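Local structure of ferulic acid esterase, AmCE1/Fae1A (Anaeromyces mucronatus, 5CXX) at residues A[174-180]-A[211-217]; A[81-85]-A[262-267]; A[31-36]-A[127-133]. The protein probably hydrolyses feruloyl esters, releasing ferulic acid, which is bound in this crystal form, and has the alpha/beta-hydrolase fold. One frame throughout, in Å; residues are numbered along the deposited sequence. Where two conformers were deposited one is given.

Contact 1: residues A[174-180]-A[211-217]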
loop_
_atom_site.group_PDB
_atom_site.type_symbol
_atom_site.label_atom_id
_atom_site.label_comp_id
_atom_site.label_asym_id
_atom_site.label_seq_id
_atom_site.Cartn_x
_atom_site.Cartn_y
_atom_site.Cartn_z
ATOM N N GLY A 174 4.923 -7.491 7.451
ATOM C CA GLY A 174 6.018 -6.909 8.267
ATOM C C GLY A 174 6.066 -5.379 8.129
ATOM O O GLY A 174 6.472 -4.695 9.061
ATOM N N TYR A 175 5.686 -4.814 6.970
ATOM C CA TYR A 175 5.919 -3.400 6.659
ATOM C C TYR A 175 4.625 -2.833 6.110
ATOM O O TYR A 175 4.091 -3.409 5.131
ATOM C CB TYR A 175 7.052 -3.216 5.588
ATOM C CG TYR A 175 8.335 -3.860 6.007
ATOM C CD1 TYR A 175 8.541 -5.246 5.817
ATOM C CD2 TYR A 175 9.340 -3.108 6.640
ATOM C CE1 TYR A 175 9.711 -5.827 6.241
ATOM C CE2 TYR A 175 10.499 -3.701 7.045
ATOM C CZ TYR A 175 10.687 -5.045 6.845
ATOM O OH TYR A 175 11.943 -5.473 7.313
ATOM N N VAL A 176 4.114 -1.744 6.685
ATOM C CA VAL A 176 2.854 -1.143 6.302
ATOM C C VAL A 176 3.070 0.305 5.910
ATOM O O VAL A 176 3.651 1.060 6.688
ATOM C CB VAL A 176 1.808 -1.191 7.455
ATOM C CG1 VAL A 176 0.422 -0.690 6.991
ATOM C CG2 VAL A 176 1.814 -2.585 8.090
ATOM N N GLY A 177 2.575 0.710 4.730
ATOM C CA GLY A 177 2.747 2.070 4.258
ATOM C C GLY A 177 1.411 2.633 3.846
ATOM O O GLY A 177 0.672 2.071 3.030
ATOM N N ALA A 178 1.086 3.810 4.355
ATOM C CA ALA A 178 -0.232 4.367 4.109
ATOM C C ALA A 178 -0.067 5.790 3.605
ATOM O O ALA A 178 0.277 6.687 4.414
ATOM C CB ALA A 178 -1.102 4.357 5.409
ATOM N N PHE A 179 -0.303 6.029 2.310
ATOM C CA PHE A 179 -0.111 7.369 1.747
ATOM C C PHE A 179 -1.470 8.008 1.592
ATOM O O PHE A 179 -2.279 7.568 0.763
ATOM C CB PHE A 179 0.656 7.280 0.392
ATOM C CG PHE A 179 1.808 6.272 0.418
ATOM C CD1 PHE A 179 2.600 6.109 1.557
ATOM C CD2 PHE A 179 2.031 5.432 -0.709
ATOM C CE1 PHE A 179 3.581 5.146 1.615
ATOM C CE2 PHE A 179 3.058 4.477 -0.670
ATOM C CZ PHE A 179 3.840 4.314 0.496
ATOM N N ALA A 180 -1.738 8.981 2.467
ATOM C CA ALA A 180 -3.018 9.717 2.513
ATOM C C ALA A 180 -4.205 8.781 2.711
ATOM O O ALA A 180 -5.165 8.827 1.923
ATOM C CB ALA A 180 -3.221 10.593 1.253
ATOM N N PRO A 211 4.096 -4.108 13.639
ATOM C CA PRO A 211 4.788 -3.950 12.350
ATOM C C PRO A 211 6.260 -3.655 12.527
ATOM O O PRO A 211 6.690 -2.921 13.470
ATOM C CB PRO A 211 4.093 -2.718 11.746
ATOM C CG PRO A 211 2.721 -2.726 12.306
ATOM C CD PRO A 211 2.998 -3.135 13.766
ATOM N N ILE A 212 7.101 -4.193 11.644
ATOM C CA ILE A 212 8.508 -3.840 11.650
ATOM C C ILE A 212 8.664 -2.337 11.312
ATOM O O ILE A 212 9.465 -1.624 11.916
ATOM C CB ILE A 212 9.311 -4.717 10.654
ATOM C CG1 ILE A 212 9.093 -6.205 11.026
ATOM C CG2 ILE A 212 10.805 -4.336 10.615
ATOM C CD1 ILE A 212 9.631 -7.225 9.952
ATOM N N VAL A 213 7.892 -1.891 10.320
ATOM C CA VAL A 213 7.787 -0.466 9.974
ATOM C C VAL A 213 6.304 -0.182 9.708
ATOM O O VAL A 213 5.606 -0.979 9.010
ATOM C CB VAL A 213 8.612 -0.108 8.719
ATOM C CG1 VAL A 213 8.372 1.354 8.331
ATOM C CG2 VAL A 213 10.082 -0.365 8.920
ATOM N N SER A 214 5.769 0.916 10.257
ATOM C CA SER A 214 4.423 1.421 9.949
ATOM C C SER A 214 4.635 2.863 9.580
ATOM O O SER A 214 5.267 3.587 10.355
ATOM C CB SER A 214 3.504 1.276 11.176
ATOM O OG SER A 214 2.306 1.949 10.890
ATOM N N LEU A 215 4.223 3.279 8.372
ATOM C CA LEU A 215 4.508 4.655 7.947
ATOM C C LEU A 215 3.265 5.243 7.382
ATOM O O LEU A 215 2.614 4.598 6.551
ATOM C CB LEU A 215 5.612 4.680 6.893
ATOM C CG LEU A 215 6.020 6.036 6.270
ATOM C CD1 LEU A 215 7.514 6.031 5.849
ATOM C CD2 LEU A 215 5.106 6.473 5.058
ATOM N N ILE A 216 2.973 6.489 7.744
ATOM C CA ILE A 216 1.787 7.178 7.259
ATOM C C ILE A 216 2.217 8.573 6.820
ATOM O O ILE A 216 2.986 9.248 7.541
ATOM C CB ILE A 216 0.729 7.351 8.366
ATOM C CG1 ILE A 216 0.310 6.022 8.927
ATOM C CG2 ILE A 216 -0.498 8.103 7.790
ATOM C CD1 ILE A 216 -0.681 6.197 10.140
ATOM N N ASP A 217 1.750 9.011 5.625
ATOM C CA ASP A 217 1.934 10.425 5.263
ATOM C C ASP A 217 0.673 11.006 4.690
ATOM O O ASP A 217 -0.347 10.294 4.493
ATOM C CB ASP A 217 3.168 10.678 4.308
ATOM C CG ASP A 217 2.861 10.481 2.787
ATOM O OD1 ASP A 217 2.011 9.666 2.452
ATOM O OD2 ASP A 217 3.502 11.184 1.956
#
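Val-176 and Ala-178 supply the backbone groups that zip strand 175-179 to strand 213-217, two parallel neighbours whose axes run 4.7 Å apart and only 3° from true alignment. Val-176 N donates to Val-213 O, and Val-176 O accepts from Leu-215 N at 2.8 Å; Ala-178 repeats the pattern with Leu-215 O and Asp-217 N, and Ala-180 N closes the ladder on Asp-217 O. At the entering end Gly-174 O takes a 2.7 Å bond from Ile-212 N and a weak one from Val-213 N.

Apolar contacts follow the two faces of the sheet. On the face of Tyr-175, the phenol ring carries Ile-212 CB over one side, off-centre and nearer the ring's margin, while Val-213 CG2 meets the ring edge 3.6 Å from Tyr-175 CD2. Farther along, Leu-215 CD2 lies in the plane of the Phe-179 ring, 4.0 Å from Phe-179 CE1. On the other face Ala-178 CB rests 4.1 Å from Ile-216 CG1 and also touches helix 157-168.

One polar atom, Asp-217 OD1, is buried here without a partner, 3.2 Å from Phe-179 CA; CG is set between the backbone N and the carbonyl carbon (chi1 85°), which turns the carboxylate toward the neighbouring strand, its plane perpendicular to the phenyl ring.

Adjacent parallel strands sandwiched between helices 157-168 and 255-266 are characteristic of the central sheet of an alpha/beta-hydrolase.

Contact 2: residues A[81-85]-A[262-267]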
loop_
_atom_site.group_PDB
_atom_site.type_symbol
_atom_site.label_atom_id
_atom_site.label_comp_id
_atom_site.label_asym_id
_atom_site.label_seq_id
_atom_site.Cartn_x
_atom_site.Cartn_y
_atom_site.Cartn_z
ATOM N N ILE A 81 11.258 4.495 -8.219
ATOM C CA ILE A 81 11.818 4.657 -6.870
ATOM C C ILE A 81 12.589 3.431 -6.347
ATOM O O ILE A 81 13.739 3.591 -5.872
ATOM C CB ILE A 81 10.674 5.056 -5.879
ATOM C CG1 ILE A 81 10.396 6.573 -6.031
ATOM C CG2 ILE A 81 11.060 4.701 -4.405
ATOM C CD1 ILE A 81 9.118 7.057 -5.243
ATOM N N PRO A 82 12.017 2.212 -6.466
ATOM C CA PRO A 82 12.804 1.097 -5.870
ATOM C C PRO A 82 14.094 0.831 -6.633
ATOM O O PRO A 82 15.120 0.553 -5.987
ATOM C CB PRO A 82 11.851 -0.113 -5.960
ATOM C CG PRO A 82 10.442 0.529 -6.002
ATOM C CD PRO A 82 10.626 1.814 -6.841
ATOM N N THR A 83 14.094 0.969 -7.962
ATOM C CA THR A 83 15.345 0.817 -8.742
ATOM C C THR A 83 16.360 1.901 -8.429
ATOM O O THR A 83 17.539 1.646 -8.255
ATOM C CB THR A 83 14.996 0.798 -10.261
ATOM O OG1 THR A 83 14.352 -0.443 -10.510
ATOM C CG2 THR A 83 16.271 0.924 -11.145
ATOM N N ASN A 84 15.883 3.136 -8.362
ATOM C CA ASN A 84 16.800 4.244 -8.143
ATOM C C ASN A 84 17.393 4.159 -6.739
ATOM O O ASN A 84 18.566 4.509 -6.561
ATOM C CB ASN A 84 16.084 5.584 -8.370
ATOM C CG ASN A 84 15.868 5.859 -9.866
ATOM O OD1 ASN A 84 16.642 5.354 -10.719
ATOM N ND2 ASN A 84 14.867 6.680 -10.196
ATOM N N LEU A 85 16.599 3.698 -5.765
ATOM C CA LEU A 85 17.180 3.476 -4.416
ATOM C C LEU A 85 18.128 2.295 -4.431
ATOM O O LEU A 85 19.199 2.334 -3.783
ATOM C CB LEU A 85 16.073 3.268 -3.370
ATOM C CG LEU A 85 15.261 4.511 -3.003
ATOM C CD1 LEU A 85 13.965 4.138 -2.209
ATOM C CD2 LEU A 85 16.165 5.511 -2.206
ATOM N N PHE A 262 6.071 6.728 -0.791
ATOM C CA PHE A 262 6.721 5.514 -1.297
ATOM C C PHE A 262 8.239 5.579 -1.204
ATOM O O PHE A 262 8.938 4.590 -0.882
ATOM C CB PHE A 262 6.292 5.312 -2.752
ATOM C CG PHE A 262 6.499 3.908 -3.271
ATOM C CD1 PHE A 262 5.966 2.792 -2.589
ATOM C CD2 PHE A 262 7.134 3.718 -4.510
ATOM C CE1 PHE A 262 6.129 1.487 -3.100
ATOM C CE2 PHE A 262 7.285 2.425 -5.025
ATOM C CZ PHE A 262 6.777 1.326 -4.336
ATOM N N TYR A 263 8.796 6.765 -1.483
ATOM C CA TYR A 263 10.246 6.983 -1.352
ATOM C C TYR A 263 10.736 6.707 0.071
ATOM O O TYR A 263 11.737 5.984 0.262
ATOM C CB TYR A 263 10.546 8.442 -1.746
ATOM C CG TYR A 263 11.967 8.919 -1.499
ATOM C CD1 TYR A 263 13.040 8.413 -2.236
ATOM C CD2 TYR A 263 12.227 9.917 -0.531
ATOM C CE1 TYR A 263 14.331 8.873 -2.062
ATOM C CE2 TYR A 263 13.543 10.394 -0.350
ATOM C CZ TYR A 263 14.577 9.858 -1.117
ATOM O OH TYR A 263 15.858 10.344 -0.942
ATOM N N ASN A 264 10.068 7.286 1.087
ATOM C CA ASN A 264 10.504 6.953 2.445
ATOM C C ASN A 264 10.231 5.498 2.817
ATOM O O ASN A 264 11.067 4.843 3.476
ATOM C CB ASN A 264 9.795 7.913 3.413
ATOM C CG ASN A 264 10.411 9.289 3.412
ATOM O OD1 ASN A 264 11.453 9.496 4.051
ATOM N ND2 ASN A 264 9.781 10.230 2.716
ATOM N N PHE A 265 9.091 4.965 2.388
ATOM C CA PHE A 265 8.761 3.607 2.746
ATOM C C PHE A 265 9.760 2.578 2.222
ATOM O O PHE A 265 10.188 1.665 2.928
ATOM C CB PHE A 265 7.344 3.319 2.243
ATOM C CG PHE A 265 6.788 1.946 2.625
ATOM C CD1 PHE A 265 6.577 1.611 3.981
ATOM C CD2 PHE A 265 6.473 1.038 1.631
ATOM C CE1 PHE A 265 6.003 0.350 4.307
ATOM C CE2 PHE A 265 5.954 -0.226 1.945
ATOM C CZ PHE A 265 5.706 -0.559 3.268
ATOM N N ILE A 266 10.120 2.708 0.938
ATOM C CA ILE A 266 10.967 1.678 0.306
ATOM C C ILE A 266 12.401 1.730 0.841
ATOM O O ILE A 266 13.151 0.764 0.768
ATOM C CB ILE A 266 10.904 1.849 -1.242
ATOM C CG1 ILE A 266 9.492 1.487 -1.722
ATOM C CG2 ILE A 266 11.971 0.951 -1.963
ATOM C CD1 ILE A 266 9.075 0.004 -1.569
ATOM N N GLN A 267 12.773 2.878 1.421
ATOM C CA GLN A 267 14.047 2.930 2.114
ATOM C C GLN A 267 14.072 2.083 3.388
ATOM O O GLN A 267 15.162 1.814 3.925
ATOM C CB GLN A 267 14.375 4.371 2.498
ATOM C CG GLN A 267 14.873 5.179 1.325
ATOM C CD GLN A 267 15.140 6.595 1.726
ATOM O OE1 GLN A 267 16.150 6.894 2.393
ATOM N NE2 GLN A 267 14.224 7.485 1.395
#
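Leu-85 reaches across to helix 262-266 with both methyls: CD1 lies 3.8 Å from Ile-266 CG2, and CD2 meets Tyr-263 CE1 at the same separation. Both methyls also touch Gln-267 CG. One turn earlier, Ile-81 CD1 comes to the edge of the Phe-262 ring, 4.0 Å from Phe-262 CD2, and rests against the backbone N of Tyr-263. Pro-82 completes this first shell, its CG 3.8 Å from Phe-262 CE2. No hydrogen bond spans the interface, where the short helical axes pass 9.9 Å apart at -51°.

Behind these contacts, segment 262-267 braces its own side chains. Ile-266 CG1 caps the middle of one Phe-262 face, 3.6 Å from the ring plane. With Gln-267 CG opposite the carbonyl carbon (chi1 -77°), the chain extended beyond CG and the amide turned (chi3 75°), NE2 lies over the centre of the Tyr-263 ring and donates to Tyr-263 O at 3.1 Å. Arg-90 bonds both Tyr-263 OH and Gln-267 OE1, fixing the outer ends of these two groups.

Helix 77-87 thus packs on one flank of helix 255-266, while Phe-262 and Phe-265 turn to the central sheet, touching strands 150-155 and 175-179; Phe-262 also stacks on Tyr-61.

Contact 3: residues A[31-36]-A[127-133]. With SO4 (sulfate ion), chain E.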
loop_
_atom_site.group_PDB
_atom_site.type_symbol
_atom_site.label_atom_id
_atom_site.label_comp_id
_atom_site.label_asym_id
_atom_site.label_seq_id
_atom_site.Cartn_x
_atom_site.Cartn_y
_atom_site.Cartn_z
ATOM N N TYR A 31 -6.135 -14.235 -13.082
ATOM C CA TYR A 31 -6.125 -15.379 -12.159
ATOM C C TYR A 31 -7.526 -15.526 -11.551
ATOM O O TYR A 31 -8.318 -14.549 -11.484
ATOM C CB TYR A 31 -5.069 -15.226 -11.020
ATOM C CG TYR A 31 -5.418 -14.090 -10.081
ATOM C CD1 TYR A 31 -5.090 -12.764 -10.420
ATOM C CD2 TYR A 31 -6.135 -14.347 -8.903
ATOM C CE1 TYR A 31 -5.469 -11.654 -9.553
ATOM C CE2 TYR A 31 -6.479 -13.273 -8.030
ATOM C CZ TYR A 31 -6.184 -11.953 -8.400
ATOM O OH TYR A 31 -6.575 -10.964 -7.505
ATOM N N TYR A 32 -7.885 -16.733 -11.138
ATOM C CA TYR A 32 -9.248 -16.909 -10.621
ATOM C C TYR A 32 -9.284 -16.706 -9.104
ATOM O O TYR A 32 -8.469 -17.298 -8.422
ATOM C CB TYR A 32 -9.807 -18.326 -10.976
ATOM C CG TYR A 32 -11.260 -18.481 -10.577
ATOM C CD1 TYR A 32 -12.293 -18.015 -11.397
ATOM C CD2 TYR A 32 -11.612 -19.001 -9.328
ATOM C CE1 TYR A 32 -13.605 -18.069 -10.978
ATOM C CE2 TYR A 32 -12.878 -19.073 -8.900
ATOM C CZ TYR A 32 -13.939 -18.593 -9.748
ATOM O OH TYR A 32 -15.242 -18.683 -9.336
ATOM N N SER A 33 -10.278 -15.961 -8.634
ATOM C CA SER A 33 -10.447 -15.721 -7.174
ATOM C C SER A 33 -11.695 -16.436 -6.646
ATOM O O SER A 33 -12.824 -16.127 -7.032
ATOM C CB SER A 33 -10.611 -14.218 -6.928
ATOM O OG SER A 33 -11.098 -14.047 -5.567
ATOM N N LYS A 34 -11.462 -17.368 -5.714
ATOM C CA LYS A 34 -12.589 -17.948 -4.994
ATOM C C LYS A 34 -13.310 -16.937 -4.061
ATOM O O LYS A 34 -14.395 -17.264 -3.572
ATOM C CB LYS A 34 -12.160 -19.178 -4.176
ATOM C CG LYS A 34 -11.146 -18.837 -3.111
ATOM C CD LYS A 34 -10.644 -20.161 -2.440
ATOM C CE LYS A 34 -9.597 -19.804 -1.370
ATOM N NZ LYS A 34 -8.962 -21.089 -0.894
ATOM N N VAL A 35 -12.672 -15.798 -3.782
ATOM C CA VAL A 35 -13.270 -14.801 -2.898
ATOM C C VAL A 35 -14.332 -13.996 -3.660
ATOM O O VAL A 35 -15.477 -13.863 -3.190
ATOM C CB VAL A 35 -12.170 -13.909 -2.315
ATOM C CG1 VAL A 35 -12.784 -12.673 -1.681
ATOM C CG2 VAL A 35 -11.335 -14.681 -1.290
ATOM N N THR A 36 -13.965 -13.512 -4.829
ATOM C CA THR A 36 -14.968 -12.797 -5.688
ATOM C C THR A 36 -15.765 -13.740 -6.584
ATOM O O THR A 36 -16.789 -13.367 -7.167
ATOM C CB THR A 36 -14.290 -11.759 -6.603
ATOM O OG1 THR A 36 -13.364 -12.440 -7.470
ATOM C CG2 THR A 36 -13.489 -10.721 -5.741
ATOM N N ASN A 127 -9.511 -10.598 2.416
ATOM C CA ASN A 127 -9.691 -11.981 2.061
ATOM C C ASN A 127 -9.045 -12.316 0.690
ATOM O O ASN A 127 -8.398 -13.362 0.543
ATOM C CB ASN A 127 -11.202 -12.339 2.046
ATOM C CG ASN A 127 -11.792 -12.183 3.435
ATOM O OD1 ASN A 127 -11.204 -12.733 4.375
ATOM N ND2 ASN A 127 -12.845 -11.371 3.609
ATOM N N GLU A 128 -9.193 -11.394 -0.269
ATOM C CA GLU A 128 -8.550 -11.566 -1.604
ATOM C C GLU A 128 -7.041 -11.685 -1.454
ATOM O O GLU A 128 -6.437 -12.598 -2.018
ATOM C CB GLU A 128 -8.889 -10.357 -2.511
ATOM C CG GLU A 128 -8.232 -10.435 -3.916
ATOM C CD GLU A 128 -8.796 -11.611 -4.728
ATOM O OE1 GLU A 128 -9.855 -12.178 -4.353
ATOM O OE2 GLU A 128 -8.159 -11.987 -5.737
ATOM N N LEU A 129 -6.466 -10.815 -0.622
ATOM C CA LEU A 129 -4.998 -10.820 -0.500
ATOM C C LEU A 129 -4.531 -12.144 0.160
ATOM O O LEU A 129 -3.615 -12.812 -0.323
ATOM C CB LEU A 129 -4.557 -9.570 0.291
ATOM C CG LEU A 129 -3.017 -9.567 0.532
ATOM C CD1 LEU A 129 -2.251 -9.336 -0.767
ATOM C CD2 LEU A 129 -2.679 -8.442 1.569
ATOM N N ILE A 130 -5.150 -12.482 1.307
ATOM C CA ILE A 130 -4.608 -13.583 2.139
ATOM C C ILE A 130 -4.972 -14.947 1.579
ATOM O O ILE A 130 -4.136 -15.869 1.587
ATOM C CB ILE A 130 -5.109 -13.391 3.604
ATOM C CG1 ILE A 130 -4.431 -12.128 4.150
ATOM C CG2 ILE A 130 -4.836 -14.631 4.437
ATOM C CD1 ILE A 130 -5.040 -11.677 5.530
ATOM N N GLU A 131 -6.205 -15.065 1.040
ATOM C CA GLU A 131 -6.689 -16.366 0.571
ATOM C C GLU A 131 -6.334 -16.660 -0.891
ATOM O O GLU A 131 -6.328 -17.830 -1.276
ATOM C CB GLU A 131 -8.228 -16.473 0.693
ATOM C CG GLU A 131 -8.673 -16.325 2.154
ATOM C CD GLU A 131 -10.185 -16.366 2.261
ATOM O OE1 GLU A 131 -10.864 -16.903 1.364
ATOM O OE2 GLU A 131 -10.712 -15.837 3.231
ATOM N N VAL A 132 -6.115 -15.612 -1.692
ATOM C CA VAL A 132 -5.963 -15.833 -3.153
ATOM C C VAL A 132 -4.636 -15.294 -3.670
ATOM O O VAL A 132 -3.886 -16.068 -4.298
ATOM C CB VAL A 132 -7.091 -15.197 -3.969
ATOM C CG1 VAL A 132 -6.947 -15.611 -5.453
ATOM C CG2 VAL A 132 -8.399 -15.735 -3.470
ATOM N N ILE A 133 -4.351 -14.015 -3.448
ATOM C CA ILE A 133 -3.174 -13.435 -4.091
ATOM C C ILE A 133 -1.853 -13.927 -3.487
ATOM O O ILE A 133 -0.922 -14.324 -4.229
ATOM C CB ILE A 133 -3.226 -11.929 -4.029
ATOM C CG1 ILE A 133 -4.331 -11.413 -5.012
ATOM C CG2 ILE A 133 -1.894 -11.278 -4.523
ATOM C CD1 ILE A 133 -4.543 -9.885 -4.872
HETATM S S SO4 E . -5.371 -19.762 -11.760
HETATM O O1 SO4 E . -4.968 -19.744 -10.321
HETATM O O2 SO4 E . -6.431 -18.827 -12.005
HETATM O O3 SO4 E . -5.858 -21.112 -12.016
HETATM O O4 SO4 E . -4.278 -19.457 -12.717
HETATM O O HOH W 1 -6.464 -20.110 0.127
#
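Strand 31-33 passes helix 127-133 with axes 9.1 Å apart and inclined at 118°; Tyr-31, Ser-33 and, just beyond, Val-35 meet Glu-128 and Val-132. Glu-128 is gripped at both carboxylate oxygens. Its CG extends opposite the backbone N (chi1 179°), and a bend at chi2 brings the carboxylate to the strand. Ser-33 OG donates to the syn lone pair of Glu-128 OE1, while Tyr-31 OH donates to Glu-128 OE2 from the anti side; each bond is 2.6 Å long. Arg-40 bonds the same phenol oxygen and forms a long, weak ion pair with OE2, probably favouring the charged carboxylate. Replacing Glu-128 by an alanine would probably leave Tyr-31 OH and Ser-33 OG without the carboxylate oxygens they donate to and remove the weak ion pair with Arg-40.

The apolar part centres on Val-132: CG1 touches the Tyr-31 ring edge, 3.5 Å from Tyr-31 CE2, and CG2 meets Val-35 CG2 at 3.8 Å. Toward the surface, one water joins Lys-34 NZ to Glu-131 O. A sulfate, probably from the crystallisation liquor, accepts from Tyr-32 N.

Ser-33 OG also accepts from Val-35 N and from Thr-36 N at 3.0 Å, an ST turn and ST motif that tie Ser-33 to the turn at 34-36. The contact thus joins helix 125-140 to strand 26-33, one of the two outermost strands of the mixed sheet, in the antiparallel strand pair at one border of this alpha/beta-hydrolase fold.

Contacts 1 and 2 touch, with centres 13 Å apart: Phe-265 CE1 lies 3.3 Å from Val-176 C, and Phe-179 CZ lies 3.5 Å from Phe-262 N. Helix 255-266 is therefore shared, one side facing the sheet of contact 1 and another the helix of contact 2. Contact 3 stands apart, its centre about 23 Å from that of contact 1, near the far edge of the same sheet, and about 28 Å from that of contact 2, across the chain's centre. Contact 1 is near the active site: the side chain of Ala-180 lies about 8 Å from the bound ferulic acid and touches Asp-222, which with Ser-156 and His-253 probably forms the catalytic triad.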